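Polysaccharide Lyase Family 6 (Bacteroides cellulosilyticus, PDB 6QPS) probably cleaves alginate by beta-elimination, acting on its mannuronic acid stretches as a calcium-binding polysaccharide lyase of family 6. Local coordinates at residues L99-E102 / D103-F106; Q205-G209 / N210-I214; I246-S250 / C251-L255; E439-D442 / A443-T447. All blocks are in the same frame, centred on the assembly; numbering follows the deposited sequence.

Overall arrangement
All four contacts are local, each made within one continuous run of chain, and three belong to the parallel beta-helix that makes up most of the molecule. Interactions 1 and 3 are buried corners of coils: interaction 1 packs leucines and a phenylalanine inside and bridges two carboxylates by water outside; interaction 3 packs isoleucine, valine and leucine and adds an amide-to-hydroxyl bond. Interaction 2 is a surface loop whose chemistry is dominated by calcium; it touches interaction 3 where Glu-213 CG packs on Ser-247 CB, 4.2 Å away. Interaction 4 stands apart, partly buried on helix 433-445, which lies against strand 254-261, the source of Leu-255 in interaction 3. Its bonds are mainly backbone ones.

Interaction 1 (L99-E102 / D103-F106); sequences LQLE and DLLF
A corner in one coil of the parallel beta-helix brings Leu-101 back against Leu-104 and Phe-106: strand 99-102 ends, the chain bends at Asp-103, whose phi is positive (64°), and the next face begins. On the inner side of the bend the contact is apolar. Leu-101 CD2 does all the touching, lying 4.2 Å from Leu-104 CD1, with the two leucine side chains set aslant to each other, and 4.4 Å from Phe-106 CZ, where the methyl comes up at the edge of the ring, near its plane. On the outer side sit two carboxylates. Glu-102 OE1 and Asp-103 OD2 are 4.6 Å apart, and a single water bridges them, donating to Glu-102 OE1 at 2.9 Å and to Asp-103 OD2 at 2.6 Å. Arg-134 forms salt bridges with both acids, which should ease their mutual repulsion. OE2 of Glu-102 accepts a hydrogen bond from Gln-100 NE2 at 2.6 Å, met on its anti side. The corner is held between the coils before and after it: Glu-102 rests on Val-75 and Arg-77 of strand 74-78 and on Thr-133 of strand 131-138, while Leu-101 packs inward on Leu-92 and Ile-94 of strand 90-95.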
# COMPACT_ATOMS: atom_id res chain seq x y z
N LEU A 99 13.24 -14.67 -12.41
CA LEU A 99 13.70 -13.54 -13.22
C LEU A 99 13.79 -12.31 -12.35
O LEU A 99 12.95 -12.12 -11.45
CB LEU A 99 12.70 -13.29 -14.36
CG LEU A 99 12.31 -14.50 -15.19
CD1 LEU A 99 11.27 -14.09 -16.23
CD2 LEU A 99 13.52 -15.12 -15.84
N GLN A 100 14.82 -11.48 -12.57
CA GLN A 100 15.09 -10.34 -11.70
C GLN A 100 15.45 -9.11 -12.53
O GLN A 100 16.31 -9.19 -13.42
CB GLN A 100 16.25 -10.70 -10.77
CG GLN A 100 16.51 -9.82 -9.60
CD GLN A 100 17.19 -10.61 -8.47
OE1 GLN A 100 16.67 -11.64 -8.02
NE2 GLN A 100 18.34 -10.15 -8.03
N LEU A 101 14.80 -7.99 -12.22
CA LEU A 101 15.19 -6.68 -12.72
C LEU A 101 15.88 -5.93 -11.60
O LEU A 101 15.36 -5.87 -10.48
CB LEU A 101 13.95 -5.88 -13.11
CG LEU A 101 13.25 -6.23 -14.43
CD1 LEU A 101 12.59 -7.56 -14.36
CD2 LEU A 101 12.24 -5.13 -14.77
N GLU A 102 17.02 -5.29 -11.92
CA GLU A 102 17.82 -4.59 -10.92
C GLU A 102 18.38 -3.28 -11.45
O GLU A 102 18.95 -3.23 -12.54
CB GLU A 102 19.05 -5.40 -10.47
CG GLU A 102 18.83 -6.83 -10.01
CD GLU A 102 20.15 -7.54 -9.69
OE1 GLU A 102 21.24 -6.95 -9.89
OE2 GLU A 102 20.10 -8.71 -9.27
N ASP A 103 18.33 -2.24 -10.62
CA ASP A 103 19.11 -1.02 -10.84
C ASP A 103 18.71 -0.26 -12.12
O ASP A 103 19.52 0.47 -12.67
CB ASP A 103 20.61 -1.31 -10.84
CG ASP A 103 21.14 -1.69 -9.46
OD1 ASP A 103 20.63 -1.16 -8.45
OD2 ASP A 103 22.08 -2.50 -9.38
N LEU A 104 17.47 -0.41 -12.57
CA LEU A 104 16.97 0.28 -13.76
C LEU A 104 16.22 1.55 -13.37
O LEU A 104 15.53 1.58 -12.35
CB LEU A 104 16.02 -0.64 -14.54
CG LEU A 104 16.66 -1.91 -15.11
CD1 LEU A 104 15.58 -2.79 -15.73
CD2 LEU A 104 17.76 -1.62 -16.13
N LEU A 105 16.33 2.57 -14.21
CA LEU A 105 15.63 3.83 -14.01
C LEU A 105 14.59 4.02 -15.10
O LEU A 105 14.96 4.34 -16.24
CB LEU A 105 16.62 4.98 -14.01
CG LEU A 105 16.08 6.41 -14.04
CD1 LEU A 105 15.11 6.72 -12.96
CD2 LEU A 105 17.24 7.42 -13.94
N PHE A 106 13.32 3.87 -14.74
CA PHE A 106 12.20 4.16 -15.64
C PHE A 106 11.84 5.62 -15.41
O PHE A 106 11.36 5.99 -14.34
CB PHE A 106 11.01 3.23 -15.39
CG PHE A 106 11.31 1.75 -15.59
CD1 PHE A 106 11.81 0.98 -14.57
CD2 PHE A 106 11.09 1.15 -16.82
CE1 PHE A 106 12.08 -0.38 -14.77
CE2 PHE A 106 11.36 -0.20 -17.01
CZ PHE A 106 11.86 -0.96 -15.99
O HOH W 1 22.89 -4.69 -10.51

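Interaction 2 (Q205-G209 / N210-I214); sequences QPYGG and NGAEI. With CA (calcium ion), chain C.
Tyr-207 CB packs on the methyl of Ala-212 at 3.6 Å, the closest apolar touch in this loop between strands 200-201 and 215-218. One atom further out, Tyr-207 CG is still 3.9 Å from that methyl, which meets the ring obliquely. With CG anti to the backbone N (chi1 -171°), the ring is carried alongside the returning chain, edge first, and CE2 arrives 3.6 Å from Asn-210 O, which lies in the ring plane. The loop thus doubles back on itself through Gly-208, Gly-209 and Gly-211, and the positive phi of Gly-208 and Gly-211 suits glycine. Within the bend, Asn-210 OD1 binds calcium at 2.3 Å and also accepts a weak bond from Gly-211 N. Glu-213, bent at chi2 (90°), sends OE2 to the same ion at 2.4 Å. Two waters join them, one of which also accepts from Asn-210 ND2, and Glu-242 and Glu-244 complete the protein ligands. Glu-242 OE2 accepts from Gly-211 N and Ala-212 N as well, tying the loop backbone to the metal shell. Three carboxylates and one neutral amide oxygen thus hold the ion; as in other family 6 lyases, the calcium probably neutralises the substrate carboxylate.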
# COMPACT_ATOMS: atom_id res chain seq x y z
N GLN A 205 0.29 13.99 -6.10
CA GLN A 205 -0.55 15.14 -5.84
C GLN A 205 -2.04 14.79 -5.91
O GLN A 205 -2.44 13.80 -6.53
CB GLN A 205 -0.23 16.24 -6.84
CG GLN A 205 1.17 16.83 -6.68
CD GLN A 205 1.22 17.96 -5.67
OE1 GLN A 205 0.20 18.58 -5.34
NE2 GLN A 205 2.41 18.25 -5.16
N PRO A 206 -2.89 15.61 -5.29
CA PRO A 206 -4.33 15.34 -5.35
C PRO A 206 -4.86 15.19 -6.77
O PRO A 206 -4.62 16.03 -7.63
CB PRO A 206 -4.94 16.55 -4.63
CG PRO A 206 -3.87 16.94 -3.62
CD PRO A 206 -2.57 16.74 -4.39
N TYR A 207 -5.61 14.11 -7.00
CA TYR A 207 -6.20 13.81 -8.30
C TYR A 207 -7.55 14.48 -8.50
O TYR A 207 -7.93 14.75 -9.64
CB TYR A 207 -6.35 12.27 -8.43
CG TYR A 207 -6.76 11.75 -9.79
CD1 TYR A 207 -6.07 12.11 -10.94
CD2 TYR A 207 -7.83 10.85 -9.94
CE1 TYR A 207 -6.47 11.64 -12.20
CE2 TYR A 207 -8.21 10.37 -11.18
CZ TYR A 207 -7.53 10.76 -12.30
OH TYR A 207 -7.92 10.26 -13.53
N GLY A 208 -8.30 14.71 -7.42
CA GLY A 208 -9.60 15.33 -7.57
C GLY A 208 -10.71 14.37 -7.92
O GLY A 208 -11.81 14.81 -8.28
N GLY A 209 -10.46 13.07 -7.82
CA GLY A 209 -11.47 12.05 -8.00
C GLY A 209 -10.90 10.74 -7.53
O GLY A 209 -9.78 10.67 -7.01
N ASN A 210 -11.69 9.69 -7.68
CA ASN A 210 -11.29 8.36 -7.27
C ASN A 210 -10.38 7.74 -8.32
O ASN A 210 -10.40 8.10 -9.50
CB ASN A 210 -12.55 7.49 -7.12
CG ASN A 210 -12.34 6.27 -6.24
OD1 ASN A 210 -11.26 6.04 -5.69
ND2 ASN A 210 -13.38 5.47 -6.13
N GLY A 211 -9.56 6.79 -7.87
CA GLY A 211 -8.68 6.05 -8.74
C GLY A 211 -7.24 6.51 -8.75
O GLY A 211 -6.58 6.38 -9.79
N ALA A 212 -6.71 6.99 -7.62
CA ALA A 212 -5.33 7.46 -7.52
C ALA A 212 -4.63 6.80 -6.33
O ALA A 212 -3.75 7.39 -5.70
CB ALA A 212 -5.26 8.99 -7.48
N GLU A 213 -5.04 5.56 -6.00
CA GLU A 213 -4.43 4.80 -4.91
C GLU A 213 -2.96 4.52 -5.22
O GLU A 213 -2.53 4.47 -6.38
CB GLU A 213 -5.17 3.47 -4.76
CG GLU A 213 -6.67 3.58 -4.43
CD GLU A 213 -7.61 3.62 -5.65
OE1 GLU A 213 -7.14 3.82 -6.80
OE2 GLU A 213 -8.85 3.46 -5.43
N ILE A 214 -2.17 4.29 -4.17
CA ILE A 214 -0.80 3.82 -4.35
C ILE A 214 -0.76 2.30 -4.50
O ILE A 214 -0.20 1.78 -5.47
CB ILE A 214 0.10 4.28 -3.18
CG1 ILE A 214 0.07 5.80 -2.99
CG2 ILE A 214 1.56 3.83 -3.40
CD1 ILE A 214 0.44 6.63 -4.20
CA CA C . -10.13 4.88 -4.04
O HOH W 2 -11.98 3.35 -4.50
O HOH W 3 -11.64 6.03 -2.48

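Interaction 3 (I246-S250 / C251-L255); sequences ISVKS and CHNVL. With ACT (acetate ion), chain D.
Apolar contacts line the inside of this bend, where Leu-255 meets Ile-246 and Val-248. Leu-255 CD2 is 3.8 Å from Ile-246 CG2 and equally close to Ile-246 CD1, the two side chains reaching tip to tip. Val-248 CG2 comes in the same end-on manner, 4.0 Å from Leu-255 CD2. Having its CG1 anti to the backbone N (chi1 -177°), Val-248 turns that other methyl toward Asn-253, whose ND2 passes 3.6 Å away as the two side chains slide by in opposite directions.

Polar contacts close the bend at its tip. Asn-253 ND2 donates to Ser-250 OG over 3.1 Å, a fairly straight bond (163°) with the hydroxyl oxygen in the amide plane. Both groups are pinned again from the preceding coil: Ser-250 OG is bonded to Ile-217 O, and Asn-253 OD1 accepts from Thr-229 N, so the amide is gripped at both ends and its flip is fixed.

On the outside, Lys-249, extended beyond CG, hydrogen-bonds through NZ to an acetate oxygen at 2.9 Å; the acetate, probably from the crystallisation liquor, is also bonded to Ser-220.

Such a turn between strands 244-249 and 254-261, with aliphatic residues inside and an asparagine bonded at the corner, is a corner within one coil of the right-handed parallel beta-helix, the fold of family 6 lyases.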
# COMPACT_ATOMS: atom_id res chain seq x y z
N ILE A 246 -3.43 2.89 0.67
CA ILE A 246 -3.51 1.46 0.41
C ILE A 246 -4.98 1.08 0.52
O ILE A 246 -5.61 1.34 1.56
CB ILE A 246 -2.68 0.64 1.41
CG1 ILE A 246 -1.22 1.09 1.44
CG2 ILE A 246 -2.82 -0.85 1.07
CD1 ILE A 246 -0.38 0.29 2.44
N SER A 247 -5.51 0.48 -0.54
CA SER A 247 -6.87 -0.05 -0.57
C SER A 247 -6.79 -1.58 -0.55
O SER A 247 -6.46 -2.23 -1.55
CB SER A 247 -7.55 0.47 -1.82
OG SER A 247 -8.89 0.09 -1.94
N VAL A 248 -7.03 -2.16 0.63
CA VAL A 248 -7.00 -3.61 0.80
C VAL A 248 -8.37 -4.15 0.40
O VAL A 248 -9.39 -3.75 0.98
CB VAL A 248 -6.66 -4.00 2.26
CG1 VAL A 248 -6.57 -5.53 2.35
CG2 VAL A 248 -5.36 -3.34 2.75
N LYS A 249 -8.40 -5.02 -0.62
CA LYS A 249 -9.64 -5.55 -1.19
C LYS A 249 -9.53 -7.07 -1.39
O LYS A 249 -9.87 -7.60 -2.45
CB LYS A 249 -9.98 -4.84 -2.50
CG LYS A 249 -10.40 -3.37 -2.31
CD LYS A 249 -10.77 -2.70 -3.63
CE LYS A 249 -11.60 -1.45 -3.41
NZ LYS A 249 -11.94 -0.75 -4.69
N SER A 250 -9.06 -7.78 -0.36
CA SER A 250 -8.90 -9.24 -0.37
C SER A 250 -8.56 -9.67 1.05
O SER A 250 -8.52 -8.84 1.97
CB SER A 250 -7.88 -9.70 -1.41
OG SER A 250 -6.62 -9.10 -1.16
N CYS A 251 -8.37 -10.98 1.25
CA CYS A 251 -8.31 -11.56 2.58
C CYS A 251 -6.91 -11.99 3.01
O CYS A 251 -6.06 -12.39 2.20
CB CYS A 251 -9.24 -12.78 2.69
SG CYS A 251 -10.99 -12.51 2.30
N HIS A 252 -6.68 -11.93 4.33
CA HIS A 252 -5.50 -12.52 4.98
C HIS A 252 -4.19 -11.84 4.59
O HIS A 252 -3.13 -12.47 4.65
CB HIS A 252 -5.41 -14.04 4.76
CG HIS A 252 -6.59 -14.82 5.23
ND1 HIS A 252 -6.81 -15.08 6.57
CD2 HIS A 252 -7.59 -15.43 4.56
CE1 HIS A 252 -7.90 -15.83 6.69
NE2 HIS A 252 -8.39 -16.06 5.48
N ASN A 253 -4.23 -10.56 4.23
CA ASN A 253 -3.01 -9.81 3.95
C ASN A 253 -2.38 -9.34 5.26
O ASN A 253 -3.04 -9.26 6.31
CB ASN A 253 -3.34 -8.63 3.05
CG ASN A 253 -3.98 -9.09 1.74
OD1 ASN A 253 -3.31 -9.73 0.92
ND2 ASN A 253 -5.25 -8.79 1.55
N VAL A 254 -1.10 -9.00 5.20
CA VAL A 254 -0.33 -8.55 6.35
C VAL A 254 0.30 -7.20 6.00
O VAL A 254 1.04 -7.11 5.01
CB VAL A 254 0.78 -9.53 6.75
CG1 VAL A 254 1.53 -9.04 7.95
CG2 VAL A 254 0.20 -10.91 7.07
N LEU A 255 0.01 -6.17 6.78
CA LEU A 255 0.54 -4.82 6.56
C LEU A 255 1.27 -4.43 7.84
O LEU A 255 0.63 -4.21 8.88
CB LEU A 255 -0.58 -3.84 6.19
CG LEU A 255 -1.28 -4.22 4.86
CD1 LEU A 255 -2.55 -5.03 5.11
CD2 LEU A 255 -1.56 -3.02 3.98
C ACT D . -12.95 -2.61 -7.71
O ACT D . -12.47 -2.80 -6.60
OXT ACT D . -13.85 -3.26 -8.30
CH3 ACT D . -12.43 -1.39 -8.46

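Interaction 4 (E439-D442 / A443-T447); sequences ERID and ACIFT
Ile-441 O is the busiest acceptor in the last turn of helix 433-445, taking two backbone donors. Ile-445 N reaches it at 3.0 Å, almost in line with the carbonyl (C=O...N 174°), as an i to i+4 bond. Cys-444 N comes to the same oxygen at 3.0 Å from above the carbonyl plane, an i to i+3 bond, while its i+4 bond to Arg-440 O has stretched to a weak 3.3 Å. One residue earlier the bond is an ordinary i to i+4: Ala-443 N donates to Glu-439 O at 3.0 Å. Past Ile-445 the helix gives out, and a water takes over: it accepts from Phe-446 N at 2.6 Å and donates to Asp-442 O, with a weaker bond to Ala-443 O.

Side chains also meet at this end. Ile-441 CG2 touches Ile-445 CD1 at 4.0 Å, both also packing on Leu-259 and on Ile-463 of helix 454-465. Ile-445 CG1 sits over the centre of one face of the Phe-446 ring, 3.6 Å above its plane. Asp-442 and Phe-446 run side by side, OD1 3.6 Å from CE1, with carboxylate and ring planes 52° apart. The carboxylate is also committed to salt bridges, OD1 with Arg-467 and OD2 with Lys-438. Arg-440 is held by a salt bridge to Glu-436 and by Thr-281 and Asp-304 O, and Glu-439 by Gln-435.

Bonding departs to i+3 at Cys-444, resumes as i+4 at Ile-445 and then passes to water, which leaves neither Phe-446 N nor Asp-442 O without a partner. Asp-442, with two basic partners, probably stays ionised.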
# COMPACT_ATOMS: atom_id res chain seq x y z
N GLU A 439 12.30 5.74 17.29
CA GLU A 439 12.65 4.35 17.00
C GLU A 439 11.91 3.85 15.76
O GLU A 439 12.50 3.17 14.91
CB GLU A 439 12.33 3.46 18.20
CG GLU A 439 13.28 3.66 19.38
CD GLU A 439 12.82 2.93 20.63
OE1 GLU A 439 11.82 2.18 20.57
OE2 GLU A 439 13.46 3.12 21.69
N ARG A 440 10.61 4.15 15.66
CA ARG A 440 9.81 3.67 14.54
C ARG A 440 10.27 4.27 13.22
O ARG A 440 10.42 3.56 12.22
CB ARG A 440 8.34 4.00 14.79
CG ARG A 440 7.68 3.17 15.87
CD ARG A 440 6.33 3.76 16.26
NE ARG A 440 5.63 2.91 17.21
CZ ARG A 440 4.69 2.02 16.86
NH1 ARG A 440 4.30 1.86 15.60
NH2 ARG A 440 4.13 1.28 17.81
N ILE A 441 10.51 5.58 13.20
CA ILE A 441 10.97 6.24 11.97
C ILE A 441 12.38 5.78 11.61
O ILE A 441 12.65 5.42 10.45
CB ILE A 441 10.88 7.76 12.14
CG1 ILE A 441 9.41 8.21 12.16
CG2 ILE A 441 11.61 8.46 11.00
CD1 ILE A 441 9.22 9.64 12.68
N ASP A 442 13.29 5.76 12.58
CA ASP A 442 14.64 5.28 12.31
C ASP A 442 14.61 3.89 11.69
O ASP A 442 15.36 3.60 10.74
CB ASP A 442 15.45 5.24 13.61
CG ASP A 442 15.92 6.62 14.08
OD1 ASP A 442 15.62 7.62 13.40
OD2 ASP A 442 16.59 6.67 15.13
N ALA A 443 13.76 3.00 12.20
CA ALA A 443 13.74 1.64 11.66
C ALA A 443 13.25 1.59 10.22
O ALA A 443 13.61 0.66 9.49
CB ALA A 443 12.87 0.73 12.54
N CYS A 444 12.39 2.52 9.81
CA CYS A 444 11.82 2.45 8.47
C CYS A 444 12.63 3.18 7.41
O CYS A 444 12.63 2.76 6.24
CB CYS A 444 10.38 2.97 8.42
SG CYS A 444 9.40 2.38 7.02
N ILE A 445 13.33 4.27 7.74
CA ILE A 445 13.85 5.11 6.67
C ILE A 445 15.29 4.84 6.24
O ILE A 445 15.69 5.28 5.16
CB ILE A 445 13.68 6.62 6.95
CG1 ILE A 445 14.57 7.07 8.11
CG2 ILE A 445 12.22 6.94 7.18
CD1 ILE A 445 14.58 8.60 8.33
N PHE A 446 16.07 4.15 7.03
CA PHE A 446 17.48 4.09 6.67
C PHE A 446 17.84 2.87 5.86
O PHE A 446 18.99 2.77 5.44
CB PHE A 446 18.34 4.28 7.91
CG PHE A 446 18.18 5.63 8.54
CD1 PHE A 446 17.72 5.74 9.84
CD2 PHE A 446 18.48 6.79 7.83
CE1 PHE A 446 17.57 6.97 10.43
CE2 PHE A 446 18.32 8.02 8.40
CZ PHE A 446 17.87 8.12 9.71
N THR A 447 16.87 1.99 5.56
CA THR A 447 17.07 0.83 4.72
C THR A 447 16.11 0.80 3.52
O THR A 447 15.93 -0.25 2.89
CB THR A 447 16.88 -0.40 5.61
OG1 THR A 447 16.85 -1.57 4.82
CG2 THR A 447 15.58 -0.24 6.45
O HOH W 4 16.17 2.13 8.70